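Local coordinates for protein SAM-dependent O-methyltransferase (Leptospira interrogans, PDB 2HNK) that probably transfers a methyl group from S-adenosylmethionine to a hydroxyl group of its substrate, as a class I methyltransferase with a modified Rossmann fold, at residues D25-L30 with S74-A79; R31-T36 with R102-E107; N162-I167 with Y209-V214. All coordinates share one frame; numbering follows the deposited sequence.

Interaction 1. Residues D25-L30 with S74-A79. With SAH (S-adenosyl-L-homocysteine), chain O.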
loop_
_atom_site.group_PDB
_atom_site.type_symbol
_atom_site.label_atom_id
_atom_site.label_comp_id
_atom_site.label_asym_id
_atom_site.label_seq_id
_atom_site.Cartn_x
_atom_site.Cartn_y
_atom_site.Cartn_z
ATOM N N ASP C 25 11.330 8.389 19.251
ATOM C CA ASP C 25 11.193 9.654 19.965
ATOM C C ASP C 25 11.670 10.842 19.146
ATOM O O ASP C 25 11.121 11.934 19.272
ATOM C CB ASP C 25 11.956 9.607 21.291
ATOM C CG ASP C 25 11.429 8.537 22.239
ATOM O OD1 ASP C 25 10.304 8.032 22.032
ATOM O OD2 ASP C 25 12.143 8.203 23.210
ATOM N N SER C 26 12.689 10.626 18.320
ATOM C CA SER C 26 13.195 11.665 17.428
ATOM C C SER C 26 12.162 12.069 16.377
ATOM O O SER C 26 12.039 13.249 16.068
ATOM C CB SER C 26 14.492 11.222 16.751
ATOM O OG SER C 26 14.972 12.219 15.872
ATOM N N PHE C 27 11.428 11.093 15.835
ATOM C CA PHE C 27 10.353 11.352 14.863
ATOM C C PHE C 27 9.227 12.176 15.495
ATOM O O PHE C 27 8.737 13.136 14.898
ATOM C CB PHE C 27 9.767 10.040 14.336
ATOM C CG PHE C 27 10.637 9.307 13.341
ATOM C CD1 PHE C 27 12.015 9.165 13.536
ATOM C CD2 PHE C 27 10.054 8.695 12.232
ATOM C CE1 PHE C 27 12.800 8.460 12.623
ATOM C CE2 PHE C 27 10.831 7.980 11.314
ATOM C CZ PHE C 27 12.205 7.864 11.509
ATOM N N LEU C 28 8.816 11.780 16.699
ATOM C CA LEU C 28 7.810 12.511 17.472
ATOM C C LEU C 28 8.272 13.937 17.738
ATOM O O LEU C 28 7.502 14.887 17.582
ATOM C CB LEU C 28 7.536 11.797 18.802
ATOM C CG LEU C 28 6.659 12.497 19.845
ATOM C CD1 LEU C 28 5.268 12.774 19.306
ATOM C CD2 LEU C 28 6.588 11.671 21.132
ATOM N N LYS C 29 9.539 14.061 18.133
ATOM C CA LYS C 29 10.209 15.344 18.352
ATOM C C LYS C 29 10.036 16.262 17.137
ATOM O O LYS C 29 9.650 17.424 17.287
ATOM C CB LYS C 29 11.692 15.087 18.662
ATOM C CG LYS C 29 12.531 16.267 19.118
ATOM C CD LYS C 29 13.956 15.773 19.402
ATOM C CE LYS C 29 14.869 16.866 19.909
ATOM N NZ LYS C 29 15.420 17.686 18.806
ATOM N N LEU C 30 10.309 15.726 15.944
ATOM C CA LEU C 30 10.147 16.469 14.691
ATOM C C LEU C 30 8.712 16.965 14.465
ATOM O O LEU C 30 8.511 18.102 14.042
ATOM C CB LEU C 30 10.640 15.651 13.483
ATOM C CG LEU C 30 10.348 16.179 12.062
ATOM C CD1 LEU C 30 10.837 17.629 11.827
ATOM C CD2 LEU C 30 10.906 15.259 10.998
ATOM N N SER C 74 8.727 12.575 6.052
ATOM C CA SER C 74 8.568 11.484 5.106
ATOM C C SER C 74 9.917 10.937 4.654
ATOM O O SER C 74 10.083 9.721 4.531
ATOM C CB SER C 74 7.703 11.902 3.904
ATOM O OG SER C 74 8.273 12.969 3.169
ATOM N N SER C 75 10.885 11.833 4.440
ATOM C CA SER C 75 12.248 11.435 4.039
ATOM C C SER C 75 12.894 10.568 5.120
ATOM O O SER C 75 13.626 9.637 4.817
ATOM C CB SER C 75 13.123 12.661 3.715
ATOM O OG SER C 75 13.321 13.474 4.856
ATOM N N LEU C 76 12.596 10.890 6.376
ATOM C CA LEU C 76 13.022 10.104 7.538
ATOM C C LEU C 76 12.442 8.690 7.477
ATOM O O LEU C 76 13.137 7.721 7.773
ATOM C CB LEU C 76 12.552 10.809 8.806
ATOM C CG LEU C 76 13.416 11.073 10.036
ATOM C CD1 LEU C 76 14.875 11.410 9.708
ATOM C CD2 LEU C 76 12.753 12.186 10.867
ATOM N N CYS C 77 11.179 8.577 7.059
ATOM C CA CYS C 77 10.530 7.274 6.897
ATOM C C CYS C 77 11.113 6.475 5.740
ATOM O O CYS C 77 11.396 5.294 5.892
ATOM C CB CYS C 77 9.017 7.426 6.720
ATOM S SG CYS C 77 8.250 8.198 8.132
ATOM N N PHE C 78 11.273 7.117 4.584
ATOM C CA PHE C 78 11.920 6.485 3.442
ATOM C C PHE C 78 13.346 6.054 3.768
ATOM O O PHE C 78 13.722 4.925 3.467
ATOM C CB PHE C 78 11.948 7.419 2.230
ATOM C CG PHE C 78 10.604 7.631 1.588
ATOM C CD1 PHE C 78 10.067 8.911 1.481
ATOM C CD2 PHE C 78 9.879 6.553 1.083
ATOM C CE1 PHE C 78 8.821 9.122 0.883
ATOM C CE2 PHE C 78 8.629 6.751 0.491
ATOM C CZ PHE C 78 8.103 8.047 0.387
ATOM N N ALA C 79 14.123 6.948 4.387
ATOM C CA ALA C 79 15.540 6.698 4.662
ATOM C C ALA C 79 15.758 5.526 5.607
ATOM O O ALA C 79 16.655 4.715 5.372
ATOM C CB ALA C 79 16.253 7.963 5.176
HETATM N N SAH O . 7.146 15.625 2.511
HETATM C CA SAH O . 7.006 16.673 3.568
HETATM C CB SAH O . 5.886 17.646 3.198
HETATM C CG SAH O . 6.151 18.451 1.923
HETATM S SD SAH O . 5.409 20.091 2.065
HETATM C C SAH O . 6.809 16.106 4.984
HETATM O O SAH O . 6.799 16.848 5.972
HETATM O OXT SAH O . 6.658 14.902 5.181
HETATM C "C5'" SAH O . 5.971 20.654 0.436
HETATM C "C4'" SAH O . 7.419 21.129 0.370
HETATM O "O4'" SAH O . 7.777 21.285 -0.987
HETATM C "C3'" SAH O . 7.638 22.473 1.043
HETATM O "O3'" SAH O . 8.696 22.347 1.963
HETATM C "C2'" SAH O . 8.044 23.436 -0.055
HETATM O "O2'" SAH O . 9.114 24.255 0.369
HETATM C "C1'" SAH O . 8.476 22.499 -1.179
HETATM N N9 SAH O . 8.253 23.047 -2.536
HETATM C C8 SAH O . 7.302 23.951 -2.957
HETATM N N7 SAH O . 7.475 24.178 -4.283
HETATM C C5 SAH O . 8.517 23.429 -4.719
HETATM C C6 SAH O . 9.125 23.270 -5.965
HETATM N N6 SAH O . 8.686 23.934 -7.028
HETATM N N1 SAH O . 10.205 22.417 -6.096
HETATM C C2 SAH O . 10.680 21.714 -5.003
HETATM N N3 SAH O . 10.075 21.874 -3.771
HETATM C C4 SAH O . 9.016 22.718 -3.629
#

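Interaction 2. Residues R31-T36 with R102-E107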
loop_
_atom_site.group_PDB
_atom_site.type_symbol
_atom_site.label_atom_id
_atom_site.label_comp_id
_atom_site.label_asym_id
_atom_site.label_seq_id
_atom_site.Cartn_x
_atom_site.Cartn_y
_atom_site.Cartn_z
ATOM N N ARG C 31 7.730 16.114 14.746
ATOM C CA ARG C 31 6.325 16.481 14.570
ATOM C C ARG C 31 5.940 17.645 15.485
ATOM O O ARG C 31 5.277 18.589 15.050
ATOM C CB ARG C 31 5.404 15.274 14.791
ATOM C CG ARG C 31 5.610 14.148 13.785
ATOM C CD ARG C 31 4.385 13.245 13.649
ATOM N NE ARG C 31 4.229 12.318 14.768
ATOM C CZ ARG C 31 3.246 12.369 15.664
ATOM N NH1 ARG C 31 2.309 13.301 15.574
ATOM N NH2 ARG C 31 3.195 11.478 16.650
ATOM N N LYS C 32 6.374 17.573 16.742
ATOM C CA LYS C 32 6.170 18.657 17.706
ATOM C C LYS C 32 6.833 19.955 17.233
ATOM O O LYS C 32 6.208 21.018 17.271
ATOM C CB LYS C 32 6.679 18.270 19.098
ATOM C CG LYS C 32 5.852 17.204 19.788
ATOM C CD LYS C 32 6.406 16.877 21.173
ATOM C CE LYS C 32 5.539 15.829 21.869
ATOM N NZ LYS C 32 6.206 15.213 23.062
ATOM N N GLU C 33 8.082 19.858 16.772
ATOM C CA GLU C 33 8.803 21.021 16.254
ATOM C C GLU C 33 8.085 21.639 15.052
ATOM O O GLU C 33 7.945 22.857 14.973
ATOM C CB GLU C 33 10.250 20.669 15.895
ATOM C CG GLU C 33 11.098 21.893 15.576
ATOM C CD GLU C 33 12.565 21.588 15.344
ATOM O OE1 GLU C 33 13.095 20.599 15.893
ATOM O OE2 GLU C 33 13.204 22.367 14.615
ATOM N N THR C 34 7.632 20.790 14.132
ATOM C CA THR C 34 6.892 21.224 12.948
ATOM C C THR C 34 5.547 21.858 13.320
ATOM O O THR C 34 5.115 22.807 12.670
ATOM C CB THR C 34 6.681 20.047 11.952
ATOM O OG1 THR C 34 7.950 19.484 11.606
ATOM C CG2 THR C 34 5.987 20.514 10.675
ATOM N N GLY C 35 4.904 21.325 14.366
ATOM C CA GLY C 35 3.634 21.848 14.891
ATOM C C GLY C 35 3.692 23.308 15.323
ATOM O O GLY C 35 2.675 24.004 15.341
ATOM N N THR C 36 4.891 23.765 15.673
ATOM C CA THR C 36 5.148 25.159 16.017
ATOM C C THR C 36 5.056 26.067 14.782
ATOM O O THR C 36 4.681 27.242 14.890
ATOM C CB THR C 36 6.533 25.288 16.684
ATOM O OG1 THR C 36 6.486 24.687 17.984
ATOM C CG2 THR C 36 6.954 26.734 16.821
ATOM N N ARG C 102 17.578 18.061 7.927
ATOM C CA ARG C 102 18.930 17.540 8.164
ATOM C C ARG C 102 19.264 17.383 9.642
ATOM O O ARG C 102 19.947 16.436 10.036
ATOM C CB ARG C 102 19.996 18.385 7.462
ATOM C CG ARG C 102 21.379 17.762 7.578
ATOM C CD ARG C 102 22.424 18.505 6.776
ATOM N NE ARG C 102 22.226 18.398 5.330
ATOM C CZ ARG C 102 22.467 17.311 4.604
ATOM N NH1 ARG C 102 22.884 16.187 5.183
ATOM N NH2 ARG C 102 22.277 17.344 3.290
ATOM N N LYS C 103 18.776 18.307 10.461
ATOM C CA LYS C 103 18.874 18.164 11.906
ATOM C C LYS C 103 18.394 16.768 12.333
ATOM O O LYS C 103 19.059 16.086 13.108
ATOM C CB LYS C 103 18.062 19.256 12.598
ATOM C CG LYS C 103 18.003 19.128 14.107
ATOM C CD LYS C 103 16.932 20.023 14.672
ATOM C CE LYS C 103 16.752 19.763 16.143
ATOM N NZ LYS C 103 15.839 20.768 16.758
ATOM N N TYR C 104 17.259 16.335 11.792
ATOM C CA TYR C 104 16.684 15.036 12.166
ATOM C C TYR C 104 17.312 13.853 11.446
ATOM O O TYR C 104 17.437 12.784 12.035
ATOM C CB TYR C 104 15.157 15.058 12.067
ATOM C CG TYR C 104 14.579 15.894 13.171
ATOM C CD1 TYR C 104 14.350 17.261 12.990
ATOM C CD2 TYR C 104 14.316 15.333 14.432
ATOM C CE1 TYR C 104 13.848 18.047 14.025
ATOM C CE2 TYR C 104 13.821 16.109 15.472
ATOM C CZ TYR C 104 13.593 17.467 15.263
ATOM O OH TYR C 104 13.093 18.237 16.290
ATOM N N TRP C 105 17.727 14.043 10.194
ATOM C CA TRP C 105 18.537 13.037 9.510
ATOM C C TRP C 105 19.789 12.694 10.343
ATOM O O TRP C 105 20.123 11.514 10.529
ATOM C CB TRP C 105 18.973 13.520 8.123
ATOM C CG TRP C 105 17.865 13.880 7.175
ATOM C CD1 TRP C 105 16.560 13.457 7.219
ATOM C CD2 TRP C 105 17.980 14.699 6.002
ATOM N NE1 TRP C 105 15.859 13.974 6.159
ATOM C CE2 TRP C 105 16.701 14.738 5.395
ATOM C CE3 TRP C 105 19.036 15.406 5.408
ATOM C CZ2 TRP C 105 16.446 15.468 4.223
ATOM C CZ3 TRP C 105 18.785 16.136 4.245
ATOM C CH2 TRP C 105 17.497 16.156 3.661
ATOM N N LYS C 106 20.463 13.738 10.840
ATOM C CA LYS C 106 21.665 13.575 11.658
ATOM C C LYS C 106 21.360 12.905 12.990
ATOM O O LYS C 106 22.086 12.000 13.401
ATOM C CB LYS C 106 22.371 14.915 11.883
ATOM C CG LYS C 106 23.802 14.789 12.412
ATOM C CD LYS C 106 24.487 16.154 12.533
ATOM C CE LYS C 106 24.813 16.790 11.167
ATOM N NZ LYS C 106 25.845 16.028 10.396
ATOM N N GLU C 107 20.289 13.347 13.650
ATOM C CA GLU C 107 19.812 12.727 14.899
ATOM C C GLU C 107 19.599 11.224 14.749
ATOM O O GLU C 107 19.817 10.459 15.685
ATOM C CB GLU C 107 18.500 13.364 15.365
ATOM C CG GLU C 107 18.666 14.632 16.192
ATOM C CD GLU C 107 17.389 15.036 16.946
ATOM O OE1 GLU C 107 16.513 14.167 17.164
ATOM O OE2 GLU C 107 17.267 16.223 17.328
#

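Interaction 3. Residues N162-I167 with Y209-V214. With SAH (S-adenosyl-L-homocysteine), chain O.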
loop_
_atom_site.group_PDB
_atom_site.type_symbol
_atom_site.label_atom_id
_atom_site.label_comp_id
_atom_site.label_asym_id
_atom_site.label_seq_id
_atom_site.Cartn_x
_atom_site.Cartn_y
_atom_site.Cartn_z
ATOM N N ASN C 162 2.758 18.734 -14.296
ATOM C CA ASN C 162 4.061 18.918 -14.937
ATOM C C ASN C 162 5.153 17.994 -14.404
ATOM O O ASN C 162 6.082 17.635 -15.138
ATOM C CB ASN C 162 4.500 20.382 -14.851
ATOM C CG ASN C 162 3.493 21.321 -15.490
ATOM O OD1 ASN C 162 2.999 21.062 -16.584
ATOM N ND2 ASN C 162 3.165 22.401 -14.796
ATOM N N TYR C 163 5.047 17.607 -13.130
ATOM C CA TYR C 163 5.985 16.646 -12.556
ATOM C C TYR C 163 5.784 15.261 -13.171
ATOM O O TYR C 163 6.751 14.536 -13.429
ATOM C CB TYR C 163 5.857 16.600 -11.026
ATOM C CG TYR C 163 6.319 17.873 -10.346
ATOM C CD1 TYR C 163 7.628 18.330 -10.511
ATOM C CD2 TYR C 163 5.453 18.623 -9.539
ATOM C CE1 TYR C 163 8.069 19.498 -9.896
ATOM C CE2 TYR C 163 5.888 19.797 -8.906
ATOM C CZ TYR C 163 7.198 20.228 -9.104
ATOM O OH TYR C 163 7.668 21.384 -8.519
ATOM N N TYR C 164 4.522 14.929 -13.440
ATOM C CA TYR C 164 4.131 13.597 -13.897
ATOM C C TYR C 164 4.971 13.011 -15.052
ATOM O O TYR C 164 5.570 11.944 -14.886
ATOM C CB TYR C 164 2.627 13.551 -14.190
ATOM C CG TYR C 164 2.122 12.177 -14.546
ATOM C CD1 TYR C 164 2.104 11.152 -13.597
ATOM C CD2 TYR C 164 1.661 11.895 -15.835
ATOM C CE1 TYR C 164 1.643 9.872 -13.933
ATOM C CE2 TYR C 164 1.196 10.625 -16.173
ATOM C CZ TYR C 164 1.197 9.619 -15.218
ATOM O OH TYR C 164 0.735 8.365 -15.545
ATOM N N PRO C 165 5.028 13.694 -16.219
ATOM C CA PRO C 165 5.856 13.128 -17.314
ATOM C C PRO C 165 7.330 12.935 -16.962
ATOM O O PRO C 165 7.928 11.962 -17.402
ATOM C CB PRO C 165 5.682 14.140 -18.462
ATOM C CG PRO C 165 5.161 15.400 -17.801
ATOM C CD PRO C 165 4.352 14.943 -16.630
ATOM N N LEU C 166 7.894 13.833 -16.157
ATOM C CA LEU C 166 9.284 13.725 -15.690
ATOM C C LEU C 166 9.518 12.540 -14.736
ATOM O O LEU C 166 10.568 11.866 -14.795
ATOM C CB LEU C 166 9.732 15.031 -15.013
ATOM C CG LEU C 166 9.573 16.399 -15.706
ATOM C CD1 LEU C 166 10.013 17.529 -14.761
ATOM C CD2 LEU C 166 10.344 16.493 -17.024
ATOM N N ILE C 167 8.550 12.308 -13.851
ATOM C CA ILE C 167 8.561 11.156 -12.940
ATOM C C ILE C 167 8.543 9.866 -13.742
ATOM O O ILE C 167 9.302 8.943 -13.473
ATOM C CB ILE C 167 7.337 11.192 -11.980
ATOM C CG1 ILE C 167 7.486 12.348 -10.972
ATOM C CG2 ILE C 167 7.132 9.839 -11.280
ATOM C CD1 ILE C 167 6.186 12.797 -10.345
ATOM N N TYR C 209 -5.343 8.455 -14.341
ATOM C CA TYR C 209 -6.486 7.603 -14.645
ATOM C C TYR C 209 -6.589 7.191 -16.107
ATOM O O TYR C 209 -6.987 6.073 -16.400
ATOM C CB TYR C 209 -7.794 8.279 -14.235
ATOM C CG TYR C 209 -9.000 7.401 -14.471
ATOM C CD1 TYR C 209 -9.181 6.230 -13.738
ATOM C CD2 TYR C 209 -9.951 7.731 -15.434
ATOM C CE1 TYR C 209 -10.277 5.418 -13.949
ATOM C CE2 TYR C 209 -11.055 6.919 -15.654
ATOM C CZ TYR C 209 -11.208 5.767 -14.904
ATOM O OH TYR C 209 -12.296 4.956 -15.104
ATOM N N ASN C 210 -6.250 8.097 -17.015
ATOM C CA ASN C 210 -6.407 7.833 -18.436
ATOM C C ASN C 210 -5.124 7.322 -19.084
ATOM O O ASN C 210 -5.099 7.030 -20.276
ATOM C CB ASN C 210 -6.929 9.087 -19.140
ATOM C CG ASN C 210 -8.341 9.461 -18.695
ATOM O OD1 ASN C 210 -9.290 8.704 -18.893
ATOM N ND2 ASN C 210 -8.482 10.631 -18.090
ATOM N N ASP C 211 -4.067 7.206 -18.287
ATOM C CA ASP C 211 -2.772 6.730 -18.760
ATOM C C ASP C 211 -2.687 5.202 -18.726
ATOM O O ASP C 211 -2.701 4.593 -17.650
ATOM C CB ASP C 211 -1.646 7.339 -17.923
ATOM C CG ASP C 211 -0.292 7.213 -18.585
ATOM O OD1 ASP C 211 -0.200 6.537 -19.625
ATOM O OD2 ASP C 211 0.683 7.787 -18.057
ATOM N N SER C 212 -2.594 4.597 -19.907
ATOM C CA SER C 212 -2.544 3.139 -20.044
ATOM C C SER C 212 -1.161 2.596 -19.710
ATOM O O SER C 212 -0.978 1.396 -19.574
ATOM C CB SER C 212 -2.950 2.717 -21.458
ATOM O OG SER C 212 -2.060 3.274 -22.413
ATOM N N LEU C 213 -0.193 3.491 -19.564
ATOM C CA LEU C 213 1.165 3.104 -19.200
ATOM C C LEU C 213 1.327 2.846 -17.702
ATOM O O LEU C 213 2.379 2.368 -17.267
ATOM C CB LEU C 213 2.173 4.164 -19.665
ATOM C CG LEU C 213 2.346 4.411 -21.174
ATOM C CD1 LEU C 213 3.536 5.322 -21.393
ATOM C CD2 LEU C 213 2.533 3.122 -21.952
ATOM N N VAL C 214 0.294 3.165 -16.922
ATOM C CA VAL C 214 0.326 2.985 -15.469
ATOM C C VAL C 214 -0.945 2.328 -14.924
ATOM O O VAL C 214 -1.954 2.231 -15.619
ATOM C CB VAL C 214 0.563 4.337 -14.703
ATOM C CG1 VAL C 214 1.756 5.105 -15.277
ATOM C CG2 VAL C 214 -0.705 5.211 -14.696
HETATM N N SAH O . 7.146 15.625 2.511
HETATM C CA SAH O . 7.006 16.673 3.568
HETATM C CB SAH O . 5.886 17.646 3.198
HETATM C CG SAH O . 6.151 18.451 1.923
HETATM S SD SAH O . 5.409 20.091 2.065
HETATM C C SAH O . 6.809 16.106 4.984
HETATM O O SAH O . 6.799 16.848 5.972
HETATM O OXT SAH O . 6.658 14.902 5.181
HETATM C "C5'" SAH O . 5.971 20.654 0.436
HETATM C "C4'" SAH O . 7.419 21.129 0.370
HETATM O "O4'" SAH O . 7.777 21.285 -0.987
HETATM C "C3'" SAH O . 7.638 22.473 1.043
HETATM O "O3'" SAH O . 8.696 22.347 1.963
HETATM C "C2'" SAH O . 8.044 23.436 -0.055
HETATM O "O2'" SAH O . 9.114 24.255 0.369
HETATM C "C1'" SAH O . 8.476 22.499 -1.179
HETATM N N9 SAH O . 8.253 23.047 -2.536
HETATM C C8 SAH O . 7.302 23.951 -2.957
HETATM N N7 SAH O . 7.475 24.178 -4.283
HETATM C C5 SAH O . 8.517 23.429 -4.719
HETATM C C6 SAH O . 9.125 23.270 -5.965
HETATM N N6 SAH O . 8.686 23.934 -7.028
HETATM N N1 SAH O . 10.205 22.417 -6.096
HETATM C C2 SAH O . 10.680 21.714 -5.003
HETATM N N3 SAH O . 10.075 21.874 -3.771
HETATM C C4 SAH O . 9.016 22.718 -3.629
#

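Interaction 1. Residues D25-L30 with S74-A79
Leu76 lays CG over one face of the Phe27 ring, 3.6 Å from its plane, and this meeting of an aliphatic branch point with an aromatic face is the centre of the contact. The two side chains come from opposite directions. CG of Leu76 is displaced toward the ring's rim near CE1 and CZ, and makes a CH-pi contact 4.0 Å from the Phe27 centroid. Phe27 CG lies anti to the carbonyl carbon, beside the backbone N (chi1 -75°), and the ring reaches toward helix 73-81. Cys77 adds a sulfur-aromatic contact, its SG approaching CE2 of Phe27 obliquely at 4.1 Å. One turn further along helix 25-35, Leu30 reaches Leu76 tip to tip, CD2 of Leu30 to CD2 of Leu76 at 3.6 Å.

The two segments run nearly antiparallel (161°), axes 11.3 Å apart, a distance the side chains span. Trp105 and Tyr104 of helix 95-107 also pack against this cluster. On the same helix as Leu76, Ser74 binds S-adenosyl-L-homocysteine: its backbone N donates to OXT at 3.2 Å, and its OG, also bonded to Glu66, accepts from the ligand's amino N at 3.0 Å. Shape and dispersion thus hold the helices together here, with no hydrogen bond between the segments, while polar groups at the start of helix 73-81 are turned to the ligand.

Interaction 2. Residues R31-T36 with R102-E107
Glu33 meets Lys103 and Tyr104 through one carboxylate oxygen, OE1, so that a charged and a neutral group converge on the same atom.

The ionic part is a salt bridge, with NZ of Lys103 2.9 Å from OE1 of Glu33. The lysine arrives on the syn side of that oxygen, 29° out of the carboxylate plane. Both chains are extended and come from opposite directions, Glu33 with CG anti to its backbone N (chi1 -170°), which sends the carboxylate out from helix 25-35 toward helix 95-107.

The neutral part is the hydrogen bond from the hydroxyl of Tyr104. Its modelled length, 2.4 Å from OH to OE1 of Glu33, is implausibly short at this resolution and therefore doubtful, though the two oxygens plainly meet. OE1 sits at the edge of the Tyr104 ring, near its plane, while the carboxylate plane is turned 56° from the ring.

The Tyr104 ring also packs on Leu30 and Leu76, so its body belongs to the hydrophobic layer and its hydroxyl faces the charged, more exposed side. A neighbouring salt bridge, Glu107 with Lys29, ties the same two helices.

The ammonium group of Lys103 probably compensates much of the negative charge of Glu33, and the hydroxyl of the otherwise buried Tyr104 may add to this at the border between packed interior and solvent.

Interaction 3. Residues N162-I167 with Y209-V214
OD2 of Asp211 accepts a hydrogen bond from the hydroxyl of Tyr164, 2.6 Å from OH to OD2. The phenol arrives on the anti side of that oxygen, 21° out of the carboxylate plane, and the ring is turned 76° from the carboxylate, with OD2 at the ring edge. In Tyr164 a first torsion of -175° swings the ring out from helix 160-170 toward the 209-214 segment. There CG1 of Val214 packs against it, 3.4 Å from OH.

The other carboxylate oxygen is used within the same segment: OD1 of Asp211 takes the backbone N-H of Leu213 at 3.0 Å from above the carboxylate plane, an Asx turn set within the type I beta turn from Asp211 to Val214. This turn links helix 196-210 to strand 214-219, an outermost strand of the Rossmann-like sheet within the chain, so the tyrosine binds the corner where the chain re-enters the sheet. Both carboxylate oxygens being engaged, the rotation of the Asp211 side chain is fixed from two directions. Tyr163, next to Tyr164 in the helix, has its OH 3.1 Å from N6 of S-adenosyl-L-homocysteine and hydrogen-bonded to Asp156. The backbone O of Asp211 accepts a hydrogen bond from Arg22 of the second subunit.

Overall arrangement
Interactions 1 and 2 share helix 25-35, their centres about 7 Å apart. Interaction 1 is buried and wholly apolar between its segments, whereas interaction 2, nearer the surface, is carried by charge and hydroxyl. Direct contacts such as Ser26 with Glu107 sew the two together. Interaction 3 lies on the opposite side of the chain's centre, about 29 Å from interaction 1 between centres; it too is buried, yet it rests on a polar bond to a turn that also contacts the second subunit. Interactions 1 and 3 each contain a residue touching S-adenosyl-L-homocysteine, at its amino-acid end and its adenine respectively.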